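Local coordinates for probable acrylyl-CoA reductase AcuI (Escherichia coli, PDB 1O89), which probably catalyses the NADPH-dependent reduction of acrylyl-CoA to propanoyl-CoA as a homodimer of the zinc-containing alcohol dehydrogenase family, at residues T107-V111 / S288-P292; G83-A87 / M143-T147; M157-D161 / R295-A299; A148-A152 / G179-A184. All blocks are in the same frame, centred on the assembly; numbering follows the deposited sequence.

Contact 1: residues T107-V111 / S288-P292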
ATOM      1  N   THR A 107     -12.252  16.566  14.842  1.00 48.14           N
ATOM      2  CA  THR A 107     -12.296  15.112  14.996  1.00 48.04           C
ATOM      3  C   THR A 107     -10.894  14.587  15.295  1.00 49.83           C
ATOM      4  O   THR A 107      -9.896  15.187  14.895  1.00 51.06           O
ATOM      5  CB  THR A 107     -12.901  14.424  13.756  1.00 49.17           C
ATOM      6  OG1 THR A 107     -12.058  14.619  12.612  1.00 50.18           O
ATOM      7  CG2 THR A 107     -14.224  15.109  13.379  1.00 48.00           C
ATOM      8  N   GLY A 108     -10.837  13.482  16.036  1.00 50.03           N
ATOM      9  CA  GLY A 108      -9.599  12.769  16.304  1.00 52.29           C
ATOM     10  C   GLY A 108      -8.640  13.410  17.303  1.00 52.15           C
ATOM     11  O   GLY A 108      -9.040  14.108  18.235  1.00 50.02           O
ATOM     12  N   TRP A 109      -7.365  13.132  17.085  1.00 54.91           N
ATOM     13  CA  TRP A 109      -6.227  13.607  17.885  1.00 56.25           C
ATOM     14  C   TRP A 109      -6.152  13.010  19.295  1.00 56.47           C
ATOM     15  O   TRP A 109      -5.334  13.430  20.090  1.00 57.87           O
ATOM     16  CB  TRP A 109      -6.173  15.136  17.933  1.00 54.97           C
ATOM     17  CG  TRP A 109      -5.943  15.789  16.599  1.00 55.26           C
ATOM     18  CD1 TRP A 109      -6.831  16.537  15.899  1.00 54.27           C
ATOM     19  CD2 TRP A 109      -4.746  15.766  15.819  1.00 58.90           C
ATOM     20  NE1 TRP A 109      -6.271  16.978  14.727  1.00 56.78           N
ATOM     21  CE2 TRP A 109      -4.988  16.521  14.652  1.00 59.07           C
ATOM     22  CE3 TRP A 109      -3.482  15.200  15.993  1.00 62.08           C
ATOM     23  CZ2 TRP A 109      -4.025  16.716  13.676  1.00 62.83           C
ATOM     24  CZ3 TRP A 109      -2.523  15.385  15.008  1.00 65.11           C
ATOM     25  CH2 TRP A 109      -2.800  16.137  13.869  1.00 65.44           C
ATOM     26  N   GLY A 110      -6.949  11.978  19.566  1.00 56.61           N
ATOM     27  CA  GLY A 110      -7.054  11.383  20.891  1.00 56.69           C
ATOM     28  C   GLY A 110      -8.141  12.044  21.744  1.00 53.62           C
ATOM     29  O   GLY A 110      -8.414  11.609  22.865  1.00 53.58           O
ATOM     30  N   VAL A 111      -8.763  13.092  21.213  1.00 51.14           N
ATOM     31  CA  VAL A 111      -9.846  13.780  21.897  1.00 48.44           C
ATOM     32  C   VAL A 111     -11.008  12.808  22.097  1.00 48.80           C
ATOM     33  O   VAL A 111     -11.359  12.041  21.202  1.00 49.46           O
ATOM     34  CB  VAL A 111     -10.289  15.041  21.111  1.00 46.84           C
ATOM     35  CG1 VAL A 111     -11.430  15.749  21.800  1.00 44.14           C
ATOM     36  CG2 VAL A 111      -9.106  16.007  20.938  1.00 47.85           C
ATOM     37  N   SER A 288      -7.362   8.348  10.518  1.00 47.98           N
ATOM     38  CA  SER A 288      -8.143   9.558  10.698  1.00 48.30           C
ATOM     39  C   SER A 288      -7.738  10.327  11.961  1.00 48.89           C
ATOM     40  O   SER A 288      -8.079  11.484  12.118  1.00 49.12           O
ATOM     41  CB  SER A 288      -9.631   9.199  10.789  1.00 48.80           C
ATOM     42  OG  SER A 288      -9.971   8.724  12.092  1.00 52.86           O
ATOM     43  N   VAL A 289      -7.032   9.670  12.866  1.00 48.95           N
ATOM     44  CA  VAL A 289      -6.801  10.217  14.203  1.00 50.77           C
ATOM     45  C   VAL A 289      -5.781  11.353  14.197  1.00 51.40           C
ATOM     46  O   VAL A 289      -6.021  12.404  14.808  1.00 52.27           O
ATOM     47  CB  VAL A 289      -6.354   9.104  15.183  1.00 51.87           C
ATOM     48  CG1 VAL A 289      -6.032   9.674  16.572  1.00 54.81           C
ATOM     49  CG2 VAL A 289      -7.436   8.011  15.258  1.00 50.95           C
ATOM     50  N   MET A 290      -4.674  11.147  13.484  1.00 56.27           N
ATOM     51  CA  MET A 290      -3.539  12.072  13.486  1.00 56.90           C
ATOM     52  C   MET A 290      -3.245  12.688  12.119  1.00 54.58           C
ATOM     53  O   MET A 290      -2.117  13.108  11.858  1.00 55.31           O
ATOM     54  CB  MET A 290      -2.277  11.345  13.955  1.00 60.23           C
ATOM     55  CG  MET A 290      -2.404  10.651  15.298  1.00 65.71           C
ATOM     56  SD  MET A 290      -2.831  11.808  16.619  1.00 70.41           S
ATOM     57  CE  MET A 290      -1.196  12.370  17.154  1.00 74.19           C
ATOM     58  N   THR A 291      -4.229  12.753  11.233  1.00 51.94           N
ATOM     59  CA  THR A 291      -3.919  13.219   9.880  1.00 51.32           C
ATOM     60  C   THR A 291      -3.481  14.704   9.912  1.00 52.09           C
ATOM     61  O   THR A 291      -4.076  15.505  10.630  1.00 51.79           O
ATOM     62  CB  THR A 291      -5.050  12.872   8.827  1.00 49.60           C
ATOM     63  OG1 THR A 291      -5.414  14.014   8.046  1.00 50.03           O
ATOM     64  CG2 THR A 291      -6.317  12.378   9.457  1.00 47.78           C
ATOM     65  N   PRO A 292      -2.390  15.051   9.220  1.00 54.05           N
ATOM     66  CA  PRO A 292      -1.855  16.424   9.266  1.00 56.85           C
ATOM     67  C   PRO A 292      -2.873  17.489   8.855  1.00 56.29           C
ATOM     68  O   PRO A 292      -3.750  17.177   8.067  1.00 53.82           O
ATOM     69  CB  PRO A 292      -0.667  16.397   8.272  1.00 59.85           C
ATOM     70  CG  PRO A 292      -0.294  14.962   8.129  1.00 59.56           C
ATOM     71  CD  PRO A 292      -1.559  14.168   8.374  1.00 55.97           C
TER
HETATM   72  O   HOH W   1     -10.399  12.556  13.047  1.00 49.73           O
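Trp109 lays one face of its indole over the backbone of Val289 and Met290, while its amide N donates to Val289 O at 2.7 Å, bent to 142° at the hydrogen. Packing is tightest here: Gly108 CA comes within 4.3 Å of Val289 CA, and a side chain on this glycine would run into Val289 O. From the type I' turn Gly108-Val111 the indole swings out with CG anti to the carbonyl carbon (chi1 -64°). Met290 CA then sits over the six-membered ring of Trp109, 4.1 Å from its centroid, a CH-pi contact; the doubly bent Met290 chain adds an oblique Met-aromatic approach, SD to Trp109 CE3 3.5 Å. With an alanine in place of Trp109, Met290 would probably lose the surface supporting its CA and sulfur, leaving its chain less restrained on that side. The other flank is looser: a water takes the place of direct contact, 2.7 Å from both Thr107 OG1 and Ser288 O, donating to the latter. Met290 is largely exposed, though Tyr254 of the second subunit packs on it. The turn follows strand 103-107, with Trp129 stacked on Trp109; residues 288-292, which include NADP(+)-binding Ser288, lead from strand 282-285 into helix 293-306.

Contact 2: residues G83-A87 / M143-T147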
ATOM      1  N   GLY A  83     -16.393  11.715  23.416  1.00 45.91           N
ATOM      2  CA  GLY A  83     -16.782  12.522  22.258  1.00 44.69           C
ATOM      3  C   GLY A  83     -15.571  12.803  21.389  1.00 44.59           C
ATOM      4  O   GLY A  83     -14.887  13.802  21.598  1.00 43.85           O
ATOM      5  N   ILE A  84     -15.298  11.924  20.426  1.00 46.24           N
ATOM      6  CA  ILE A  84     -14.156  12.121  19.541  1.00 46.96           C
ATOM      7  C   ILE A  84     -14.370  13.227  18.531  1.00 45.99           C
ATOM      8  O   ILE A  84     -13.404  13.706  17.949  1.00 47.02           O
ATOM      9  CB  ILE A  84     -13.730  10.806  18.815  1.00 49.93           C
ATOM     10  CG1 ILE A  84     -14.831  10.279  17.881  1.00 49.82           C
ATOM     11  CG2 ILE A  84     -13.324   9.746  19.843  1.00 52.20           C
ATOM     12  CD1 ILE A  84     -14.418   9.020  17.110  1.00 52.34           C
ATOM     13  N   ASP A  85     -15.622  13.614  18.309  1.00 45.49           N
ATOM     14  CA  ASP A  85     -15.954  14.726  17.417  1.00 45.05           C
ATOM     15  C   ASP A  85     -16.670  15.838  18.182  1.00 43.65           C
ATOM     16  O   ASP A  85     -17.489  15.560  19.054  1.00 43.49           O
ATOM     17  CB  ASP A  85     -16.952  14.287  16.346  1.00 46.11           C
ATOM     18  CG  ASP A  85     -16.480  13.131  15.512  1.00 47.52           C
ATOM     19  OD1 ASP A  85     -15.270  12.779  15.507  1.00 48.05           O
ATOM     20  OD2 ASP A  85     -17.304  12.512  14.802  1.00 47.42           O
ATOM     21  N   PHE A  86     -16.367  17.088  17.869  1.00 42.96           N
ATOM     22  CA  PHE A  86     -17.239  18.181  18.274  1.00 42.33           C
ATOM     23  C   PHE A  86     -17.188  19.339  17.292  1.00 42.62           C
ATOM     24  O   PHE A  86     -16.281  19.438  16.488  1.00 42.79           O
ATOM     25  CB  PHE A  86     -16.946  18.653  19.717  1.00 42.68           C
ATOM     26  CG  PHE A  86     -15.597  19.311  19.912  1.00 42.83           C
ATOM     27  CD1 PHE A  86     -15.368  20.605  19.490  1.00 43.65           C
ATOM     28  CD2 PHE A  86     -14.578  18.643  20.557  1.00 43.18           C
ATOM     29  CE1 PHE A  86     -14.131  21.208  19.692  1.00 45.20           C
ATOM     30  CE2 PHE A  86     -13.346  19.249  20.767  1.00 43.78           C
ATOM     31  CZ  PHE A  86     -13.129  20.528  20.334  1.00 44.64           C
ATOM     32  N   ALA A  87     -18.186  20.205  17.367  1.00 42.92           N
ATOM     33  CA  ALA A  87     -18.188  21.453  16.619  1.00 44.25           C
ATOM     34  C   ALA A  87     -18.869  22.513  17.447  1.00 45.25           C
ATOM     35  O   ALA A  87     -19.814  22.224  18.174  1.00 46.00           O
ATOM     36  CB  ALA A  87     -18.904  21.284  15.280  1.00 44.53           C
ATOM     37  N   MET A 143     -21.113  17.386  12.364  1.00 47.18           N
ATOM     38  CA  MET A 143     -21.193  16.227  13.240  1.00 46.30           C
ATOM     39  C   MET A 143     -21.966  15.080  12.619  1.00 47.55           C
ATOM     40  O   MET A 143     -21.728  13.942  12.979  1.00 47.70           O
ATOM     41  CB  MET A 143     -21.790  16.617  14.588  1.00 45.48           C
ATOM     42  CG  MET A 143     -20.912  17.599  15.333  1.00 44.89           C
ATOM     43  SD  MET A 143     -19.325  16.853  15.717  1.00 42.69           S
ATOM     44  CE  MET A 143     -18.281  17.486  14.478  1.00 45.29           C
ATOM     45  N   ILE A 144     -22.899  15.377  11.715  1.00 48.84           N
ATOM     46  CA  ILE A 144     -23.551  14.345  10.924  1.00 51.20           C
ATOM     47  C   ILE A 144     -22.496  13.599  10.095  1.00 51.85           C
ATOM     48  O   ILE A 144     -22.478  12.369  10.089  1.00 53.15           O
ATOM     49  CB  ILE A 144     -24.636  14.944  10.007  1.00 53.53           C
ATOM     50  CG1 ILE A 144     -25.857  15.362  10.831  1.00 54.21           C
ATOM     51  CG2 ILE A 144     -25.059  13.929   8.898  1.00 56.59           C
ATOM     52  CD1 ILE A 144     -26.806  16.256  10.085  1.00 57.14           C
ATOM     53  N   ILE A 145     -21.613  14.347   9.430  1.00 51.00           N
ATOM     54  CA  ILE A 145     -20.529  13.763   8.631  1.00 52.41           C
ATOM     55  C   ILE A 145     -19.650  12.940   9.565  1.00 50.91           C
ATOM     56  O   ILE A 145     -19.520  11.724   9.406  1.00 52.41           O
ATOM     57  CB  ILE A 145     -19.670  14.864   7.920  1.00 52.34           C
ATOM     58  CG1 ILE A 145     -20.488  15.632   6.881  1.00 54.91           C
ATOM     59  CG2 ILE A 145     -18.463  14.257   7.230  1.00 53.85           C
ATOM     60  CD1 ILE A 145     -19.807  16.946   6.446  1.00 55.47           C
ATOM     61  N   GLY A 146     -19.047  13.633  10.519  1.00 48.12           N
ATOM     62  CA  GLY A 146     -18.284  13.010  11.583  1.00 47.80           C
ATOM     63  C   GLY A 146     -16.927  12.450  11.164  1.00 49.26           C
ATOM     64  O   GLY A 146     -16.478  12.634  10.031  1.00 50.15           O
ATOM     65  N   THR A 147     -16.291  11.773  12.115  1.00 48.92           N
ATOM     66  CA  THR A 147     -15.119  10.959  11.876  1.00 47.58           C
ATOM     67  C   THR A 147     -15.368   9.993  10.732  1.00 46.30           C
ATOM     68  O   THR A 147     -14.515   9.807   9.866  1.00 45.10           O
ATOM     69  CB  THR A 147     -14.783  10.168  13.169  1.00 48.50           C
ATOM     70  OG1 THR A 147     -14.052  11.009  14.070  1.00 50.84           O
ATOM     71  CG2 THR A 147     -13.864   8.992  12.902  1.00 47.08           C
TER
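Asp85 and Thr147 meet at about a right angle, and two bonds join them. Thr147 OG1 donates to Asp85 OD1 at 2.6 Å and is received on the syn lone pair of that oxygen, the side of OD2. Thr147 N reaches OD2 of the same carboxylate at 3.0 Å and nearly straight, 163° at the hydrogen, but from above the carboxylate plane, 36° out of it. Each carboxylate oxygen thus receives a donor from one residue, which fixes the rotation of the group; OD2 has a second donor in Asn61 ND2. Thr147 OG1 stands beside its own backbone N (chi1 -82°), which lets hydroxyl and amide reach the one carboxylate together. Gly146, with positive phi, lets its CA come within 3.4 Å of Asp85 OD2, where a side chain would be tight. Ile84 crosses Thr147 at about a right angle, its CD1 3.7 Å from Thr147 OG1.

One helical turn earlier, Met143 curls at chi2 and chi3 along the strand. Its SD packs 3.6 Å from Asp85 CB, and its CE lies between Phe86 O, 3.4 Å away, and Ala87 CB at 3.9 Å.

The axes of strand 85-87 and helix 143-147 pass 8.4 Å apart. Helix 139-161, which in this family links the catalytic and coenzyme-binding domains, is here seated on the catalytic-domain sheet, where strand 85-93 runs antiparallel between strands 51-59 and 103-107.

Contact 3: residues M157-D161 / R295-A299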
ATOM      1  N   MET A 157      -9.908   9.767  -1.411  1.00 44.93           N
ATOM      2  CA  MET A 157      -8.726  10.509  -1.850  1.00 45.21           C
ATOM      3  C   MET A 157      -7.526   9.574  -2.074  1.00 44.42           C
ATOM      4  O   MET A 157      -6.708   9.832  -2.949  1.00 45.21           O
ATOM      5  CB  MET A 157      -8.368  11.583  -0.821  1.00 45.37           C
ATOM      6  CG  MET A 157      -9.278  12.763  -0.854  1.00 47.76           C
ATOM      7  SD  MET A 157      -9.324  13.705   0.658  1.00 50.31           S
ATOM      8  CE  MET A 157      -7.809  14.590   0.588  1.00 52.69           C
ATOM      9  N   ALA A 158      -7.419   8.517  -1.268  1.00 43.24           N
ATOM     10  CA  ALA A 158      -6.369   7.523  -1.426  1.00 43.00           C
ATOM     11  C   ALA A 158      -6.508   6.812  -2.752  1.00 43.46           C
ATOM     12  O   ALA A 158      -5.515   6.603  -3.437  1.00 43.59           O
ATOM     13  CB  ALA A 158      -6.399   6.514  -0.310  1.00 42.59           C
ATOM     14  N   LEU A 159      -7.738   6.439  -3.105  1.00 43.86           N
ATOM     15  CA  LEU A 159      -7.990   5.779  -4.379  1.00 44.49           C
ATOM     16  C   LEU A 159      -7.558   6.657  -5.530  1.00 45.38           C
ATOM     17  O   LEU A 159      -6.909   6.170  -6.444  1.00 45.35           O
ATOM     18  CB  LEU A 159      -9.462   5.413  -4.553  1.00 45.34           C
ATOM     19  CG  LEU A 159     -10.055   4.439  -3.540  1.00 44.20           C
ATOM     20  CD1 LEU A 159     -11.451   4.084  -3.941  1.00 44.67           C
ATOM     21  CD2 LEU A 159      -9.197   3.209  -3.415  1.00 45.34           C
ATOM     22  N   GLU A 160      -7.913   7.942  -5.470  1.00 46.33           N
ATOM     23  CA  GLU A 160      -7.495   8.945  -6.458  1.00 47.89           C
ATOM     24  C   GLU A 160      -5.986   9.159  -6.546  1.00 48.22           C
ATOM     25  O   GLU A 160      -5.465   9.368  -7.639  1.00 49.58           O
ATOM     26  CB  GLU A 160      -8.143  10.291  -6.165  1.00 48.90           C
ATOM     27  CG  GLU A 160      -9.656  10.280  -6.277  1.00 50.68           C
ATOM     28  CD  GLU A 160     -10.308  11.561  -5.790  1.00 51.74           C
ATOM     29  OE1 GLU A 160      -9.633  12.373  -5.136  1.00 52.31           O
ATOM     30  OE2 GLU A 160     -11.501  11.758  -6.087  1.00 52.39           O
ATOM     31  N   ASP A 161      -5.281   9.114  -5.412  1.00 47.51           N
ATOM     32  CA  ASP A 161      -3.823   9.261  -5.399  1.00 48.06           C
ATOM     33  C   ASP A 161      -3.196   8.061  -6.078  1.00 48.08           C
ATOM     34  O   ASP A 161      -2.073   8.140  -6.549  1.00 49.00           O
ATOM     35  CB  ASP A 161      -3.239   9.288  -3.984  1.00 47.70           C
ATOM     36  CG  ASP A 161      -3.586  10.529  -3.191  1.00 47.58           C
ATOM     37  OD1 ASP A 161      -3.888  11.585  -3.774  1.00 49.00           O
ATOM     38  OD2 ASP A 161      -3.516  10.510  -1.936  1.00 48.00           O
ATOM     39  N   ARG A 295      -3.789  18.040   4.773  1.00 59.00           N
ATOM     40  CA  ARG A 295      -4.609  16.921   4.302  1.00 55.90           C
ATOM     41  C   ARG A 295      -6.030  16.957   4.887  1.00 52.76           C
ATOM     42  O   ARG A 295      -7.013  16.655   4.207  1.00 50.83           O
ATOM     43  CB  ARG A 295      -3.936  15.598   4.697  1.00 55.19           C
ATOM     44  CG  ARG A 295      -3.753  14.622   3.560  1.00 57.79           C
ATOM     45  CD  ARG A 295      -5.039  14.156   2.966  1.00 55.44           C
ATOM     46  NE  ARG A 295      -4.927  12.861   2.299  1.00 58.23           N
ATOM     47  CZ  ARG A 295      -4.581  12.680   1.025  1.00 61.00           C
ATOM     48  NH1 ARG A 295      -4.261  13.702   0.241  1.00 64.85           N
ATOM     49  NH2 ARG A 295      -4.550  11.462   0.527  1.00 60.95           N
ATOM     50  N   ARG A 296      -6.114  17.338   6.156  1.00 52.50           N
ATOM     51  CA  ARG A 296      -7.351  17.311   6.919  1.00 50.88           C
ATOM     52  C   ARG A 296      -8.320  18.353   6.398  1.00 51.90           C
ATOM     53  O   ARG A 296      -9.483  18.048   6.161  1.00 50.83           O
ATOM     54  CB  ARG A 296      -7.029  17.586   8.393  1.00 52.38           C
ATOM     55  CG  ARG A 296      -8.180  17.498   9.355  1.00 51.67           C
ATOM     56  CD  ARG A 296      -7.752  17.670  10.800  1.00 52.61           C
ATOM     57  NE  ARG A 296      -6.928  16.567  11.293  1.00 50.63           N
ATOM     58  CZ  ARG A 296      -7.383  15.500  11.953  1.00 51.11           C
ATOM     59  NH1 ARG A 296      -8.678  15.359  12.220  1.00 53.31           N
ATOM     60  NH2 ARG A 296      -6.538  14.566  12.376  1.00 48.85           N
ATOM     61  N   ALA A 297      -7.836  19.582   6.230  1.00 55.12           N
ATOM     62  CA  ALA A 297      -8.641  20.675   5.682  1.00 57.78           C
ATOM     63  C   ALA A 297      -9.071  20.321   4.256  1.00 56.96           C
ATOM     64  O   ALA A 297     -10.216  20.543   3.872  1.00 56.09           O
ATOM     65  CB  ALA A 297      -7.866  21.961   5.689  1.00 62.72           C
ATOM     66  N   GLN A 298      -8.145  19.743   3.493  1.00 56.89           N
ATOM     67  CA  GLN A 298      -8.433  19.331   2.135  1.00 57.54           C
ATOM     68  C   GLN A 298      -9.614  18.353   2.091  1.00 53.82           C
ATOM     69  O   GLN A 298     -10.469  18.456   1.223  1.00 55.12           O
ATOM     70  CB  GLN A 298      -7.187  18.737   1.498  1.00 58.99           C
ATOM     71  CG  GLN A 298      -7.384  18.199   0.090  1.00 61.32           C
ATOM     72  CD  GLN A 298      -6.122  17.563  -0.477  1.00 65.19           C
ATOM     73  OE1 GLN A 298      -6.042  17.320  -1.685  1.00 67.65           O
ATOM     74  NE2 GLN A 298      -5.134  17.304   0.383  1.00 64.57           N
ATOM     75  N   ALA A 299      -9.676  17.433   3.045  1.00 50.81           N
ATOM     76  CA  ALA A 299     -10.725  16.426   3.061  1.00 48.57           C
ATOM     77  C   ALA A 299     -12.070  17.036   3.379  1.00 48.67           C
ATOM     78  O   ALA A 299     -13.085  16.592   2.831  1.00 48.51           O
ATOM     79  CB  ALA A 299     -10.417  15.309   4.063  1.00 46.59           C
TER
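Arg295 reaches Asp161 with its NH2, which donates to Asp161 OD2 at 2.8 Å in a salt bridge, 159° at the hydrogen. The oxygen lies close to the guanidinium plane and is met on its syn side; the carboxylate and guanidinium planes are 28° apart, so the two flat groups meet nearly edge to edge. The arginine gets there with chi1 -128°, between the staggered positions, and a bend at chi2. Met157 comes from the same helix as Asp161 but takes a face of the group: its chain runs out extended at chi2, then bends at chi3, placing CE 3.4 Å above the guanidinium plane toward its rim.

These long side chains span helices whose local axes stay 13.3 Å apart. One is the end of helix 139-161; the other belongs to helix 293-306, which follows strand 282-285, an outermost strand of the six-stranded parallel sheet of the Rossmann fold.

The methyl of Met157 also meets the amide of Gln298, with CE 3.6 Å from Gln298 CD; Gln298 CG lies anti to its backbone N, and the chain beyond it is extended. Met157 SD rests 3.9 Å from Ala299 CB. A second salt bridge joins the same helices, between Glu160 OE1 and Arg302 NH1.

Contact 4: residues A148-A152 / G179-A184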
ATOM      1  N   ALA A 148     -16.523   9.346  10.763  1.00 47.29           N
ATOM      2  CA  ALA A 148     -16.916   8.379   9.735  1.00 47.03           C
ATOM      3  C   ALA A 148     -16.842   8.967   8.332  1.00 45.58           C
ATOM      4  O   ALA A 148     -16.242   8.372   7.446  1.00 44.64           O
ATOM      5  CB  ALA A 148     -18.346   7.840  10.023  1.00 49.02           C
ATOM      6  N   GLY A 149     -17.443  10.137   8.143  1.00 46.52           N
ATOM      7  CA  GLY A 149     -17.448  10.807   6.855  1.00 46.51           C
ATOM      8  C   GLY A 149     -16.055  11.288   6.480  1.00 45.75           C
ATOM      9  O   GLY A 149     -15.626  11.139   5.340  1.00 45.30           O
ATOM     10  N   PHE A 150     -15.341  11.856   7.452  1.00 45.87           N
ATOM     11  CA  PHE A 150     -13.974  12.326   7.255  1.00 44.99           C
ATOM     12  C   PHE A 150     -13.081  11.170   6.782  1.00 43.39           C
ATOM     13  O   PHE A 150     -12.277  11.324   5.862  1.00 42.70           O
ATOM     14  CB  PHE A 150     -13.458  12.940   8.561  1.00 45.95           C
ATOM     15  CG  PHE A 150     -12.001  13.362   8.527  1.00 46.30           C
ATOM     16  CD1 PHE A 150     -11.591  14.464   7.799  1.00 48.77           C
ATOM     17  CD2 PHE A 150     -11.059  12.688   9.276  1.00 48.25           C
ATOM     18  CE1 PHE A 150     -10.245  14.866   7.782  1.00 48.09           C
ATOM     19  CE2 PHE A 150      -9.704  13.085   9.259  1.00 48.19           C
ATOM     20  CZ  PHE A 150      -9.312  14.171   8.517  1.00 46.77           C
ATOM     21  N   THR A 151     -13.244  10.007   7.412  1.00 42.77           N
ATOM     22  CA  THR A 151     -12.470   8.816   7.067  1.00 41.26           C
ATOM     23  C   THR A 151     -12.806   8.335   5.670  1.00 40.87           C
ATOM     24  O   THR A 151     -11.923   7.981   4.906  1.00 39.49           O
ATOM     25  CB  THR A 151     -12.779   7.696   8.058  1.00 41.22           C
ATOM     26  OG1 THR A 151     -12.361   8.087   9.360  1.00 42.12           O
ATOM     27  CG2 THR A 151     -11.991   6.438   7.748  1.00 40.36           C
ATOM     28  N   ALA A 152     -14.105   8.283   5.359  1.00 42.53           N
ATOM     29  CA  ALA A 152     -14.549   7.886   4.032  1.00 42.91           C
ATOM     30  C   ALA A 152     -13.883   8.760   2.978  1.00 42.82           C
ATOM     31  O   ALA A 152     -13.353   8.245   1.989  1.00 42.24           O
ATOM     32  CB  ALA A 152     -16.040   7.964   3.915  1.00 44.59           C
ATOM     33  N   GLY A 179     -20.965   3.622   9.400  1.00 57.28           N
ATOM     34  CA  GLY A 179     -20.796   5.030   9.096  1.00 54.77           C
ATOM     35  C   GLY A 179     -19.861   5.297   7.932  1.00 52.07           C
ATOM     36  O   GLY A 179     -20.252   5.936   6.961  1.00 51.09           O
ATOM     37  N   VAL A 180     -18.622   4.809   8.040  1.00 50.12           N
ATOM     38  CA  VAL A 180     -17.598   5.007   7.020  1.00 47.74           C
ATOM     39  C   VAL A 180     -18.019   4.435   5.670  1.00 48.02           C
ATOM     40  O   VAL A 180     -17.972   5.133   4.662  1.00 46.96           O
ATOM     41  CB  VAL A 180     -16.245   4.358   7.417  1.00 46.60           C
ATOM     42  CG1 VAL A 180     -15.206   4.528   6.306  1.00 44.31           C
ATOM     43  CG2 VAL A 180     -15.711   4.955   8.732  1.00 47.47           C
ATOM     44  N   GLY A 181     -18.423   3.164   5.657  1.00 49.42           N
ATOM     45  CA  GLY A 181     -18.786   2.468   4.434  1.00 50.00           C
ATOM     46  C   GLY A 181     -19.941   3.109   3.678  1.00 51.44           C
ATOM     47  O   GLY A 181     -19.863   3.268   2.459  1.00 50.46           O
ATOM     48  N   SER A 182     -20.992   3.470   4.417  1.00 52.91           N
ATOM     49  CA  SER A 182     -22.179   4.157   3.894  1.00 55.02           C
ATOM     50  C   SER A 182     -21.863   5.468   3.180  1.00 53.47           C
ATOM     51  O   SER A 182     -22.397   5.749   2.105  1.00 53.60           O
ATOM     52  CB  SER A 182     -23.134   4.505   5.046  1.00 56.85           C
ATOM     53  OG  SER A 182     -23.630   3.329   5.658  1.00 61.86           O
ATOM     54  N   THR A 183     -21.024   6.280   3.820  1.00 51.69           N
ATOM     55  CA  THR A 183     -20.606   7.559   3.276  1.00 50.64           C
ATOM     56  C   THR A 183     -19.707   7.331   2.068  1.00 49.35           C
ATOM     57  O   THR A 183     -19.787   8.064   1.089  1.00 50.17           O
ATOM     58  CB  THR A 183     -19.843   8.372   4.337  1.00 49.22           C
ATOM     59  OG1 THR A 183     -20.615   8.437   5.539  1.00 50.91           O
ATOM     60  CG2 THR A 183     -19.650   9.845   3.893  1.00 48.99           C
ATOM     61  N   ALA A 184     -18.846   6.325   2.133  1.00 48.14           N
ATOM     62  CA  ALA A 184     -17.965   6.027   0.998  1.00 47.22           C
ATOM     63  C   ALA A 184     -18.800   5.649  -0.228  1.00 49.06           C
ATOM     64  O   ALA A 184     -18.468   6.044  -1.332  1.00 48.88           O
ATOM     65  CB  ALA A 184     -16.987   4.935   1.334  1.00 45.78           C
TER
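Gly179 O, on the residue that Ala148 packs against, is gripped twice by Thr183: OG1 donates to it at 2.9 Å and the backbone N at 3.3 Å, reaching the carbonyl from opposite faces of its plane. The Thr183 torsion that sets OG1 beside its own N (chi1 -52°) turns CG2 across the helix pair, 3.8 Å from Gly149 CA. A serine at Thr183 would keep the hydroxyl but would probably open a gap over Gly149 where the methyl had packed. Small residues let the axes of the two segments approach to 7.7 Å, crossing at -55°. Ala148 CB lies 3.6 Å from Val180 N, and a CB on Gly179 would clash with that same Ala148 methyl. One turn on, Ala152 CB nestles among Val180 O, at 3.5 Å, Thr183 CB and Ala184 N. Val180 sets both methyls against helix 139-161, CG1 lying 4.0 Å from Thr151 CG2, while Thr151 OG1 turns back to bond Thr147 O. Gly179 and Val180 bind NADP(+) together with Ser177 and Gly178. They open helix 179-190, which follows strand 170-173 through a glycine-rich turn, the dinucleotide-binding beta-alpha element of a Rossmann fold.

Helix 139-161 carries contacts 2, 4 and 3 in turn, with 18 Å between the centres of contacts 2 and 3. Contacts 1 and 2 lie side by side, centres 11 Å apart, and share a probable hydrogen bond from Gly108 N to Ile84 O, 3.2 Å. Contacts 1 and 3 are joined by Arg296, whose NE probably bonds Thr291 O at 3.1 Å. Phe150 of contact 4 packs against Thr291 of contact 1 and against Arg296 and Ala299 of contact 3. The NADP(+) site runs through this group: Ser288 belongs to contact 1 and Gly179 and Val180 to contact 4, where Thr151 OG1 lies 3.3 Å from Ser288 CB.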